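Local atomic coordinates of vesicular integral-membrane protein VIP36 (PDB entry 2E6V), a protein that binds high-mannose glycans through its calcium-dependent lumenal L-type lectin domain and takes part in the transport and sorting of glycoproteins in the early secretory pathway. Residues A[45-50]-A[211-216]; A[98-103]-A[112-117]; A[26-31]-A[91-96]. One frame throughout, in Å; residues are numbered along the deposited sequence.

Contact 1. Residues A[45-50]-A[211-216]. With MAN (alpha-D-mannopyranose), chain F; BMA (beta-D-mannopyranose), chain B.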
loop_
_atom_site.group_PDB
_atom_site.type_symbol
_atom_site.label_atom_id
_atom_site.label_comp_id
_atom_site.label_asym_id
_atom_site.label_seq_id
_atom_site.Cartn_x
_atom_site.Cartn_y
_atom_site.Cartn_z
ATOM N N ASP A 45 9.712 4.075 -16.506
ATOM C CA ASP A 45 11.057 4.419 -16.072
ATOM C C ASP A 45 11.501 5.756 -16.687
ATOM O O ASP A 45 12.497 5.837 -17.410
ATOM C CB ASP A 45 12.034 3.271 -16.396
ATOM C CG ASP A 45 13.382 3.421 -15.688
ATOM O OD1 ASP A 45 13.547 4.373 -14.887
ATOM O OD2 ASP A 45 14.295 2.592 -15.940
ATOM N N GLU A 46 10.752 6.802 -16.362
ATOM C CA GLU A 46 10.910 8.143 -16.913
ATOM C C GLU A 46 10.732 9.086 -15.744
ATOM O O GLU A 46 10.023 8.766 -14.796
ATOM C CB GLU A 46 9.798 8.414 -17.938
ATOM C CG GLU A 46 9.801 7.496 -19.183
ATOM C CD GLU A 46 8.601 7.749 -20.087
ATOM O OE1 GLU A 46 8.049 8.883 -20.022
ATOM O OE2 GLU A 46 8.197 6.824 -20.851
ATOM N N ARG A 47 11.340 10.255 -15.794
ATOM C CA ARG A 47 11.278 11.145 -14.640
ATOM C C ARG A 47 9.932 11.868 -14.450
ATOM O O ARG A 47 9.169 12.057 -15.404
ATOM C CB ARG A 47 12.436 12.131 -14.698
ATOM C CG ARG A 47 13.793 11.456 -14.715
ATOM C CD ARG A 47 14.909 12.464 -14.495
ATOM N NE ARG A 47 15.031 13.417 -15.595
ATOM C CZ ARG A 47 15.952 13.333 -16.558
ATOM N NH1 ARG A 47 16.836 12.338 -16.555
ATOM N NH2 ARG A 47 15.989 14.254 -17.524
ATOM N N SER A 48 9.641 12.243 -13.204
ATOM C CA SER A 48 8.451 13.054 -12.875
ATOM C C SER A 48 7.113 12.410 -13.244
ATOM O O SER A 48 6.284 13.009 -13.922
ATOM C CB SER A 48 8.562 14.430 -13.525
ATOM O OG SER A 48 9.775 15.047 -13.144
ATOM N N LYS A 49 6.895 11.183 -12.794
ATOM C CA LYS A 49 5.672 10.471 -13.123
ATOM C C LYS A 49 4.891 10.162 -11.876
ATOM O O LYS A 49 5.484 9.943 -10.812
ATOM C CB LYS A 49 6.007 9.188 -13.866
ATOM C CG LYS A 49 6.666 9.456 -15.200
ATOM C CD LYS A 49 5.759 10.327 -16.080
ATOM C CE LYS A 49 6.392 10.580 -17.397
ATOM N NZ LYS A 49 5.359 10.414 -18.464
ATOM N N GLU A 50 3.570 10.168 -12.006
ATOM C CA GLU A 50 2.648 9.852 -10.914
ATOM C C GLU A 50 1.476 9.100 -11.485
ATOM O O GLU A 50 0.918 9.457 -12.543
ATOM C CB GLU A 50 2.196 11.113 -10.149
ATOM C CG GLU A 50 3.342 11.684 -9.276
ATOM C CD GLU A 50 2.962 12.856 -8.350
ATOM O OE1 GLU A 50 2.010 13.619 -8.662
ATOM O OE2 GLU A 50 3.652 13.012 -7.298
ATOM N N THR A 211 7.712 9.004 -9.413
ATOM C CA THR A 211 9.129 9.122 -9.758
ATOM C C THR A 211 9.441 10.612 -9.786
ATOM O O THR A 211 8.576 11.394 -10.150
ATOM C CB THR A 211 9.427 8.520 -11.151
ATOM O OG1 THR A 211 8.706 9.242 -12.148
ATOM C CG2 THR A 211 9.021 7.072 -11.241
ATOM N N GLY A 212 10.656 11.007 -9.397
ATOM C CA GLY A 212 11.053 12.409 -9.429
ATOM C C GLY A 212 12.150 12.631 -10.455
ATOM O O GLY A 212 11.956 12.376 -11.636
ATOM N N ASP A 213 13.299 13.111 -9.995
ATOM C CA ASP A 213 14.527 13.188 -10.815
ATOM C C ASP A 213 15.092 11.785 -10.995
ATOM O O ASP A 213 15.944 11.541 -11.874
ATOM C CB ASP A 213 15.580 14.093 -10.146
ATOM C CG ASP A 213 16.776 14.406 -11.069
ATOM O OD1 ASP A 213 16.688 15.371 -11.894
ATOM O OD2 ASP A 213 17.821 13.700 -10.964
ATOM N N LEU A 214 14.637 10.860 -10.143
ATOM C CA LEU A 214 15.009 9.454 -10.288
ATOM C C LEU A 214 13.760 8.657 -10.569
ATOM O O LEU A 214 12.654 9.019 -10.117
ATOM C CB LEU A 214 15.718 8.945 -9.046
ATOM C CG LEU A 214 17.030 9.657 -8.673
ATOM C CD1 LEU A 214 17.467 9.223 -7.286
ATOM C CD2 LEU A 214 18.151 9.379 -9.715
ATOM N N SER A 215 13.922 7.582 -11.326
ATOM C CA SER A 215 12.763 6.886 -11.851
ATOM C C SER A 215 12.880 5.381 -11.704
ATOM O O SER A 215 13.868 4.897 -11.186
ATOM C CB SER A 215 12.577 7.253 -13.326
ATOM O OG SER A 215 13.586 6.611 -14.089
ATOM N N ASP A 216 11.845 4.671 -12.163
ATOM C CA ASP A 216 11.732 3.221 -12.100
ATOM C C ASP A 216 10.370 2.752 -12.639
ATOM O O ASP A 216 9.412 3.525 -12.658
ATOM C CB ASP A 216 11.931 2.718 -10.669
ATOM C CG ASP A 216 13.182 1.836 -10.510
ATOM O OD1 ASP A 216 13.939 1.621 -11.482
ATOM O OD2 ASP A 216 13.424 1.345 -9.395
HETATM C C1 MAN F . 14.064 14.999 -6.646
HETATM C C2 MAN F . 12.692 15.330 -6.025
HETATM C C3 MAN F . 12.328 14.319 -4.930
HETATM C C4 MAN F . 12.537 12.879 -5.404
HETATM C C5 MAN F . 13.920 12.731 -6.060
HETATM C C6 MAN F . 14.184 11.329 -6.573
HETATM O O2 MAN F . 11.642 15.369 -6.977
HETATM O O3 MAN F . 11.021 14.544 -4.408
HETATM O O4 MAN F . 12.508 12.058 -4.276
HETATM O O5 MAN F . 14.072 13.665 -7.120
HETATM O O6 MAN F . 13.251 11.015 -7.590
HETATM C C1 BMA B . 21.592 12.438 -5.785
HETATM C C2 BMA B . 20.628 13.576 -5.377
HETATM C C3 BMA B . 19.435 13.673 -6.362
HETATM C C4 BMA B . 19.904 13.592 -7.807
HETATM C C5 BMA B . 20.648 12.284 -7.978
HETATM C C6 BMA B . 20.969 12.012 -9.449
HETATM O O1 BMA B . 22.842 12.527 -5.121
HETATM O O2 BMA B . 21.311 14.815 -5.238
HETATM O O3 BMA B . 18.683 14.855 -6.203
HETATM O O4 BMA B . 18.827 13.709 -8.702
HETATM O O5 BMA B . 21.823 12.410 -7.188
HETATM O O6 BMA B . 22.363 11.848 -9.654
#

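Contact 2. Residues A[98-103]-A[112-117]. With CA (calcium ion), chain H; MAN (alpha-D-mannopyranose), chain C; BMA (beta-D-mannopyranose), chain B.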
loop_
_atom_site.group_PDB
_atom_site.type_symbol
_atom_site.label_atom_id
_atom_site.label_comp_id
_atom_site.label_asym_id
_atom_site.label_seq_id
_atom_site.Cartn_x
_atom_site.Cartn_y
_atom_site.Cartn_z
ATOM N N PRO A 98 1.469 14.456 -3.851
ATOM C CA PRO A 98 2.893 14.262 -3.741
ATOM C C PRO A 98 3.303 13.017 -2.956
ATOM O O PRO A 98 4.499 12.729 -2.844
ATOM C CB PRO A 98 3.348 15.518 -2.984
ATOM C CG PRO A 98 2.197 15.856 -2.116
ATOM C CD PRO A 98 0.962 15.490 -2.932
ATOM N N VAL A 99 2.350 12.285 -2.389
ATOM C CA VAL A 99 2.763 11.111 -1.599
ATOM C C VAL A 99 2.761 9.835 -2.460
ATOM O O VAL A 99 1.766 9.087 -2.523
ATOM C CB VAL A 99 1.956 10.951 -0.308
ATOM C CG1 VAL A 99 2.638 9.935 0.587
ATOM C CG2 VAL A 99 1.868 12.276 0.430
ATOM N N PHE A 100 3.886 9.599 -3.129
ATOM C CA PHE A 100 3.996 8.513 -4.111
ATOM C C PHE A 100 2.821 8.531 -5.088
ATOM O O PHE A 100 2.219 7.478 -5.364
ATOM C CB PHE A 100 4.071 7.139 -3.415
ATOM C CG PHE A 100 5.260 6.984 -2.518
ATOM C CD1 PHE A 100 6.490 6.558 -3.036
ATOM C CD2 PHE A 100 5.161 7.252 -1.158
ATOM C CE1 PHE A 100 7.597 6.424 -2.229
ATOM C CE2 PHE A 100 6.271 7.088 -0.344
ATOM C CZ PHE A 100 7.502 6.678 -0.895
ATOM N N GLY A 101 2.472 9.719 -5.574
ATOM C CA GLY A 101 1.377 9.866 -6.519
ATOM C C GLY A 101 0.015 10.237 -5.935
ATOM O O GLY A 101 -0.880 10.658 -6.673
ATOM N N SER A 102 -0.144 10.125 -4.625
ATOM C CA SER A 102 -1.452 10.369 -3.998
ATOM C C SER A 102 -1.450 11.491 -2.962
ATOM O O SER A 102 -0.411 11.816 -2.398
ATOM C CB SER A 102 -1.998 9.078 -3.363
ATOM O OG SER A 102 -3.398 9.180 -3.122
ATOM N N LYS A 103 -2.628 12.057 -2.699
ATOM C CA LYS A 103 -2.781 13.184 -1.779
ATOM C C LYS A 103 -2.097 12.999 -0.420
ATOM O O LYS A 103 -1.949 11.879 0.067
ATOM C CB LYS A 103 -4.260 13.543 -1.584
ATOM C CG LYS A 103 -5.030 12.587 -0.695
ATOM C CD LYS A 103 -6.432 13.044 -0.417
ATOM C CE LYS A 103 -6.442 14.281 0.446
ATOM N NZ LYS A 103 -7.727 14.339 1.176
ATOM N N PHE A 112 4.203 2.142 2.654
ATOM C CA PHE A 112 5.112 2.757 1.708
ATOM C C PHE A 112 6.222 1.799 1.372
ATOM O O PHE A 112 6.906 1.297 2.287
ATOM C CB PHE A 112 5.748 4.016 2.291
ATOM C CG PHE A 112 4.773 5.084 2.651
ATOM C CD1 PHE A 112 3.832 5.537 1.725
ATOM C CD2 PHE A 112 4.808 5.664 3.908
ATOM C CE1 PHE A 112 2.952 6.517 2.062
ATOM C CE2 PHE A 112 3.919 6.655 4.261
ATOM C CZ PHE A 112 2.987 7.076 3.355
ATOM N N LEU A 113 6.393 1.536 0.082
ATOM C CA LEU A 113 7.540 0.773 -0.428
ATOM C C LEU A 113 8.521 1.798 -1.028
ATOM O O LEU A 113 8.453 2.158 -2.220
ATOM C CB LEU A 113 7.077 -0.239 -1.460
ATOM C CG LEU A 113 6.276 -1.455 -0.923
ATOM C CD1 LEU A 113 5.095 -1.109 -0.026
ATOM C CD2 LEU A 113 5.773 -2.357 -2.030
ATOM N N ASP A 114 9.392 2.309 -0.161
ATOM C CA ASP A 114 10.232 3.456 -0.487
ATOM C C ASP A 114 11.538 2.893 -1.018
ATOM O O ASP A 114 12.189 2.099 -0.327
ATOM C CB ASP A 114 10.490 4.260 0.795
ATOM C CG ASP A 114 11.120 5.639 0.553
ATOM O OD1 ASP A 114 11.067 6.441 1.506
ATOM O OD2 ASP A 114 11.663 5.957 -0.537
ATOM N N THR A 115 11.925 3.280 -2.229
ATOM C CA THR A 115 13.187 2.803 -2.774
ATOM C C THR A 115 14.356 3.831 -2.737
ATOM O O THR A 115 15.507 3.466 -3.000
ATOM C CB THR A 115 13.024 2.275 -4.211
ATOM O OG1 THR A 115 12.454 3.301 -5.038
ATOM C CG2 THR A 115 12.156 1.025 -4.253
ATOM N N TYR A 116 14.074 5.097 -2.419
ATOM C CA TYR A 116 15.112 6.122 -2.473
ATOM C C TYR A 116 15.254 6.876 -1.168
ATOM O O TYR A 116 14.287 7.436 -0.658
ATOM C CB TYR A 116 14.939 7.088 -3.672
ATOM C CG TYR A 116 15.989 8.176 -3.700
ATOM C CD1 TYR A 116 17.313 7.900 -4.084
ATOM C CD2 TYR A 116 15.676 9.494 -3.292
ATOM C CE1 TYR A 116 18.299 8.913 -4.074
ATOM C CE2 TYR A 116 16.625 10.494 -3.287
ATOM C CZ TYR A 116 17.939 10.208 -3.671
ATOM O OH TYR A 116 18.877 11.228 -3.647
ATOM N N PRO A 117 16.477 6.899 -0.626
ATOM C CA PRO A 117 16.780 7.607 0.603
ATOM C C PRO A 117 16.890 9.112 0.360
ATOM O O PRO A 117 17.970 9.608 0.004
ATOM C CB PRO A 117 18.135 7.026 1.002
ATOM C CG PRO A 117 18.759 6.582 -0.281
ATOM C CD PRO A 117 17.654 6.210 -1.188
HETATM CA CA CA H . 12.298 8.205 -0.000
HETATM C C1 MAN C . 17.337 14.479 -5.865
HETATM C C2 MAN C . 16.368 15.631 -6.062
HETATM C C3 MAN C . 16.841 16.746 -5.116
HETATM C C4 MAN C . 16.812 16.279 -3.654
HETATM C C5 MAN C . 17.555 14.939 -3.495
HETATM C C6 MAN C . 17.267 14.245 -2.156
HETATM O O2 MAN C . 15.084 15.180 -5.638
HETATM O O3 MAN C . 16.037 17.886 -5.276
HETATM O O4 MAN C . 17.362 17.273 -2.801
HETATM O O5 MAN C . 17.220 14.018 -4.526
HETATM O O6 MAN C . 18.388 13.476 -1.745
HETATM C C1 BMA B . 21.592 12.438 -5.785
HETATM C C2 BMA B . 20.628 13.576 -5.377
HETATM C C3 BMA B . 19.435 13.673 -6.362
HETATM C C4 BMA B . 19.904 13.592 -7.807
HETATM C C5 BMA B . 20.648 12.284 -7.978
HETATM C C6 BMA B . 20.969 12.012 -9.449
HETATM O O1 BMA B . 22.842 12.527 -5.121
HETATM O O2 BMA B . 21.311 14.815 -5.238
HETATM O O3 BMA B . 18.683 14.855 -6.203
HETATM O O4 BMA B . 18.827 13.709 -8.702
HETATM O O5 BMA B . 21.823 12.410 -7.188
HETATM O O6 BMA B . 22.363 11.848 -9.654
HETATM O O HOH W 1 11.500 7.966 -2.059
HETATM O O HOH W 2 10.481 9.688 0.473
#

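Contact 3. Residues A[26-31]-A[91-96]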
loop_
_atom_site.group_PDB
_atom_site.type_symbol
_atom_site.label_atom_id
_atom_site.label_comp_id
_atom_site.label_asym_id
_atom_site.label_seq_id
_atom_site.Cartn_x
_atom_site.Cartn_y
_atom_site.Cartn_z
ATOM N N LEU A 26 -14.411 -1.987 -11.600
ATOM C CA LEU A 26 -14.036 -2.241 -10.212
ATOM C C LEU A 26 -12.811 -1.447 -9.743
ATOM O O LEU A 26 -12.610 -1.249 -8.539
ATOM C CB LEU A 26 -13.788 -3.744 -9.991
ATOM C CG LEU A 26 -14.976 -4.711 -9.811
ATOM C CD1 LEU A 26 -14.536 -6.186 -9.601
ATOM C CD2 LEU A 26 -15.885 -4.272 -8.672
ATOM N N TRP A 27 -11.996 -1.004 -10.694
ATOM C CA TRP A 27 -10.829 -0.192 -10.403
ATOM C C TRP A 27 -10.732 0.927 -11.445
ATOM O O TRP A 27 -10.955 0.692 -12.628
ATOM C CB TRP A 27 -9.537 -1.042 -10.395
ATOM C CG TRP A 27 -9.470 -2.109 -9.314
ATOM C CD1 TRP A 27 -10.090 -3.316 -9.331
ATOM C CD2 TRP A 27 -8.738 -2.057 -8.073
ATOM N NE1 TRP A 27 -9.818 -4.013 -8.177
ATOM C CE2 TRP A 27 -8.980 -3.273 -7.393
ATOM C CE3 TRP A 27 -7.908 -1.110 -7.477
ATOM C CZ2 TRP A 27 -8.420 -3.572 -6.148
ATOM C CZ3 TRP A 27 -7.347 -1.407 -6.210
ATOM C CH2 TRP A 27 -7.614 -2.626 -5.569
ATOM N N ASP A 28 -10.409 2.137 -10.986
ATOM C CA ASP A 28 -10.095 3.278 -11.854
ATOM C C ASP A 28 -8.651 3.732 -11.649
ATOM O O ASP A 28 -8.096 3.643 -10.543
ATOM C CB ASP A 28 -11.041 4.461 -11.596
ATOM C CG ASP A 28 -12.503 4.080 -11.718
ATOM O OD1 ASP A 28 -13.070 4.257 -12.817
ATOM O OD2 ASP A 28 -13.089 3.599 -10.723
ATOM N N PHE A 29 -8.065 4.215 -12.739
ATOM C CA PHE A 29 -6.697 4.678 -12.797
ATOM C C PHE A 29 -6.593 6.163 -13.170
ATOM O O PHE A 29 -7.543 6.751 -13.670
ATOM C CB PHE A 29 -5.863 3.803 -13.760
ATOM C CG PHE A 29 -6.451 3.647 -15.150
ATOM C CD1 PHE A 29 -6.268 4.632 -16.125
ATOM C CD2 PHE A 29 -7.141 2.491 -15.505
ATOM C CE1 PHE A 29 -6.790 4.484 -17.435
ATOM C CE2 PHE A 29 -7.680 2.341 -16.791
ATOM C CZ PHE A 29 -7.494 3.336 -17.763
ATOM N N GLN A 30 -5.436 6.762 -12.917
ATOM C CA GLN A 30 -5.184 8.136 -13.289
ATOM C C GLN A 30 -3.675 8.349 -13.377
ATOM O O GLN A 30 -2.900 7.464 -12.987
ATOM C CB GLN A 30 -5.813 9.100 -12.278
ATOM C CG GLN A 30 -5.014 9.343 -11.014
ATOM C CD GLN A 30 -5.781 10.132 -9.983
ATOM O OE1 GLN A 30 -6.469 11.119 -10.301
ATOM N NE2 GLN A 30 -5.687 9.695 -8.718
ATOM N N GLY A 31 -3.268 9.517 -13.870
ATOM C CA GLY A 31 -1.872 9.826 -14.046
ATOM C C GLY A 31 -1.222 8.942 -15.087
ATOM O O GLY A 31 -1.799 8.695 -16.134
ATOM N N ARG A 91 -10.001 7.006 3.212
ATOM C CA ARG A 91 -11.326 7.573 2.954
ATOM C C ARG A 91 -11.500 8.100 1.517
ATOM O O ARG A 91 -12.516 7.856 0.890
ATOM C CB ARG A 91 -11.645 8.660 3.986
ATOM C CG ARG A 91 -12.961 9.409 3.770
ATOM C CD ARG A 91 -12.991 10.740 4.545
ATOM N NE ARG A 91 -12.290 11.799 3.823
ATOM C CZ ARG A 91 -11.914 12.967 4.358
ATOM N NH1 ARG A 91 -12.166 13.245 5.629
ATOM N NH2 ARG A 91 -11.269 13.864 3.612
ATOM N N ASP A 92 -10.512 8.821 1.009
ATOM C CA ASP A 92 -10.600 9.379 -0.332
ATOM C C ASP A 92 -9.878 8.501 -1.343
ATOM O O ASP A 92 -8.914 7.807 -1.016
ATOM C CB ASP A 92 -10.011 10.780 -0.344
ATOM C CG ASP A 92 -10.522 11.623 0.792
ATOM O OD1 ASP A 92 -11.737 11.592 1.077
ATOM O OD2 ASP A 92 -9.698 12.295 1.431
ATOM N N ARG A 93 -10.374 8.507 -2.567
ATOM C CA ARG A 93 -9.792 7.727 -3.639
ATOM C C ARG A 93 -9.504 8.630 -4.835
ATOM O O ARG A 93 -10.107 9.698 -4.962
ATOM C CB ARG A 93 -10.773 6.643 -4.042
ATOM C CG ARG A 93 -12.117 7.181 -4.581
ATOM C CD ARG A 93 -13.147 6.061 -4.736
ATOM N NE ARG A 93 -12.678 5.080 -5.701
ATOM C CZ ARG A 93 -12.828 5.173 -7.013
ATOM N NH1 ARG A 93 -13.461 6.212 -7.558
ATOM N NH2 ARG A 93 -12.334 4.213 -7.795
ATOM N N LEU A 94 -8.600 8.199 -5.716
ATOM C CA LEU A 94 -8.327 8.928 -6.976
ATOM C C LEU A 94 -7.952 10.406 -6.831
ATOM O O LEU A 94 -8.106 11.164 -7.788
ATOM C CB LEU A 94 -9.512 8.840 -7.951
ATOM C CG LEU A 94 -9.719 7.750 -9.003
ATOM C CD1 LEU A 94 -10.885 8.148 -9.934
ATOM C CD2 LEU A 94 -8.502 7.474 -9.848
ATOM N N VAL A 95 -7.450 10.824 -5.673
ATOM C CA VAL A 95 -6.962 12.198 -5.524
ATOM C C VAL A 95 -5.441 12.229 -5.673
ATOM O O VAL A 95 -4.728 11.728 -4.820
ATOM C CB VAL A 95 -7.398 12.849 -4.182
ATOM C CG1 VAL A 95 -6.812 14.284 -4.050
ATOM C CG2 VAL A 95 -8.898 12.868 -4.064
ATOM N N PRO A 96 -4.936 12.785 -6.781
ATOM C CA PRO A 96 -3.488 12.830 -6.980
ATOM C C PRO A 96 -2.799 13.657 -5.909
ATOM O O PRO A 96 -3.473 14.349 -5.152
ATOM C CB PRO A 96 -3.325 13.476 -8.364
ATOM C CG PRO A 96 -4.627 14.104 -8.671
ATOM C CD PRO A 96 -5.678 13.346 -7.926
#

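Contact 1. Residues A[45-50]-A[211-216]
Asp213 O lies oblique to the Arg47 guanidinium and presses on the CD before it (CD to O 3.0 Å), while Asp213 OD1 lies well out of the guanidinium plane. With Arg47 NE 4.5 Å from Asp213 OD1, the two groups feel each other's charge, but no N-H is directed at the oxygen. The second flat group, the Asp45 carboxylate, turns OD1 to the hydroxyl of Ser215; their very short separation leaves the details of this hydrogen bond doubtful, whereas OD2 bonds to Thr75. Between these ends Thr211 does most of the joining. Its OG1, placed between its own backbone N and carbonyl carbon (chi1 62°), gives its hydrogen to Glu46 O in the carbonyl plane (OG1 to O 3.0 Å) and receives the N-H of Lys49 (N to OG1 2.7 Å). One buried hydroxyl thus holds both ends of the bend at 46-49, with Lys49 CB packed alongside. Backbone bonds run from Ser48 N to Gly212 O (2.8 Å) and from Thr211 N to Lys49 O (2.8 Å). Beyond the bend, the 212-214 backbone faces a mannose: Asp213 N bonds to its ring oxygen O5 at 3.0 Å, and Leu214 N to its O6 at 2.9 Å. Gly212, lacking a side chain, lets O6 come close, and Leu214 lays CB and CG against the sugar's C6. Asp83, Asn118 and His142 also hydrogen-bond to bound mannose. Asp216, behind the loop, is salt-bridged to Arg159. The extra residue at Ser48-Lys49 opposite Thr211 fits a G1 beta bulge, and Gly212, Asp213 and Leu214, with Ser48 across the bulge, belong to the carbohydrate site of this L-type lectin.

Contact 2. Residues A[98-103]-A[112-117]
A type I' turn runs from Val99 to Ser102, with Phe100 and Gly101 at its corners, and lies over strand 109-114 without a backbone bond to it, the CA atoms of Phe100 and Phe112 being 8.3 Å apart. Side chains make nearly all of the contact. The Phe100 and Phe112 rings are inclined by 29° but slid so far apart that they barely overlap, their centroids 5.4 Å from each other. What touches is the CD2-CE2 side of Phe100, with CE2 3.6 Å from Phe112 CD1. Val99 adds CG1 to the same ring, 3.7 Å from Phe112 CE1, and Tyr140 also meets Phe112. Farther along the strand, the rim of Phe100 reaches Asp114: CZ is 4.0 Å from Asp114 CG, which lies near the ring plane, and the carboxylate stands 81° to the ring. With CG anti to its backbone N (chi1 -168°), Asp114 directs both oxygens to a calcium ion, OD2 at 2.4 Å from the metal. OD2 also accepts the N-H of Tyr116, from the anti side but tilted out of the carboxylate plane, to form an Asx turn; this bond probably helps bring Tyr116 O to the same calcium, at 2.2 Å. Two waters, Asn118 and Asp145 complete the coordination. Tyr116 extends to the glycan, where its OH shares a hydrogen bond (3.0 Å) with O6 of a second mannose, not the one bonded to Asp213 and Leu214. Val99 and Phe100 packed against the strand that leads into a calcium-binding loop mark the metal-dependent carbohydrate site of the legume-lectin fold.

Contact 3. Residues A[26-31]-A[91-96]
Strand 27-31, outermost in one of the two seven-stranded antiparallel sheets, is met by the loop 91-96 through a salt bridge between Asp28 and Arg93 and through Leu94 and Pro96. The touching backbones run in nearly the same direction, 12° apart, but side chains bridge the gap, with the CA atoms of Gln30 and Leu94 7.1 Å from each other. Arg93 reaches across with NH2, which donates to Asp28 OD2 over 3.1 Å, at an N-H...O angle of 155°. The oxygen lies at the edge of the guanidinium, while the nitrogen arrives on the anti side of OD2, somewhat out of the carboxylate plane; the two planes are steeply inclined, at 78°. Both partners are held from elsewhere: Arg93 NE bonds to Asn55 O and its guanidinium forms a cation-pi contact with Tyr204, while OD2 also accepts from His56. These additional links probably steady the charged pair near the surface. Next to it along the strand, Leu94 inserts its branch between Asp28 and Gln30, with CD1 4.0 Å from Asp28 CB and CD2 4.0 Å from Gln30 CB. The Gln30 and Leu94 side chains run antiparallel past one another, and Pro96 packs beside Gln30. The contact joins an edge strand of the lectin beta-sandwich to a loop that runs alongside it and also touches Trp54 of the neighbouring strand, away from the sugar and calcium sites.

How the contacts relate
All three contacts reach the same seven-stranded sheet. Contacts 1 and 2, with centres 11 Å apart, share the glycan site: the sugar-binding loop of contact 1 and the calcium loop of contact 2 meet where Leu214 CD1 packs on Tyr116 CE1 at 3.3 Å, and both touch the beta-mannose. They meet again at Glu50, whose CG lies 3.8 Å from Gly101 CA. Contact 3 is about 19 Å from contact 1 between centres, though strands 27-31 and 49-55 are neighbours and nearest atoms are about 3 Å apart. The salt bridge between Lys103 NZ and Asp92 OD2 (2.9 Å) ties it to contact 2. The 98-103 turn thus lies between the glycan-binding end and the edge-strand contact.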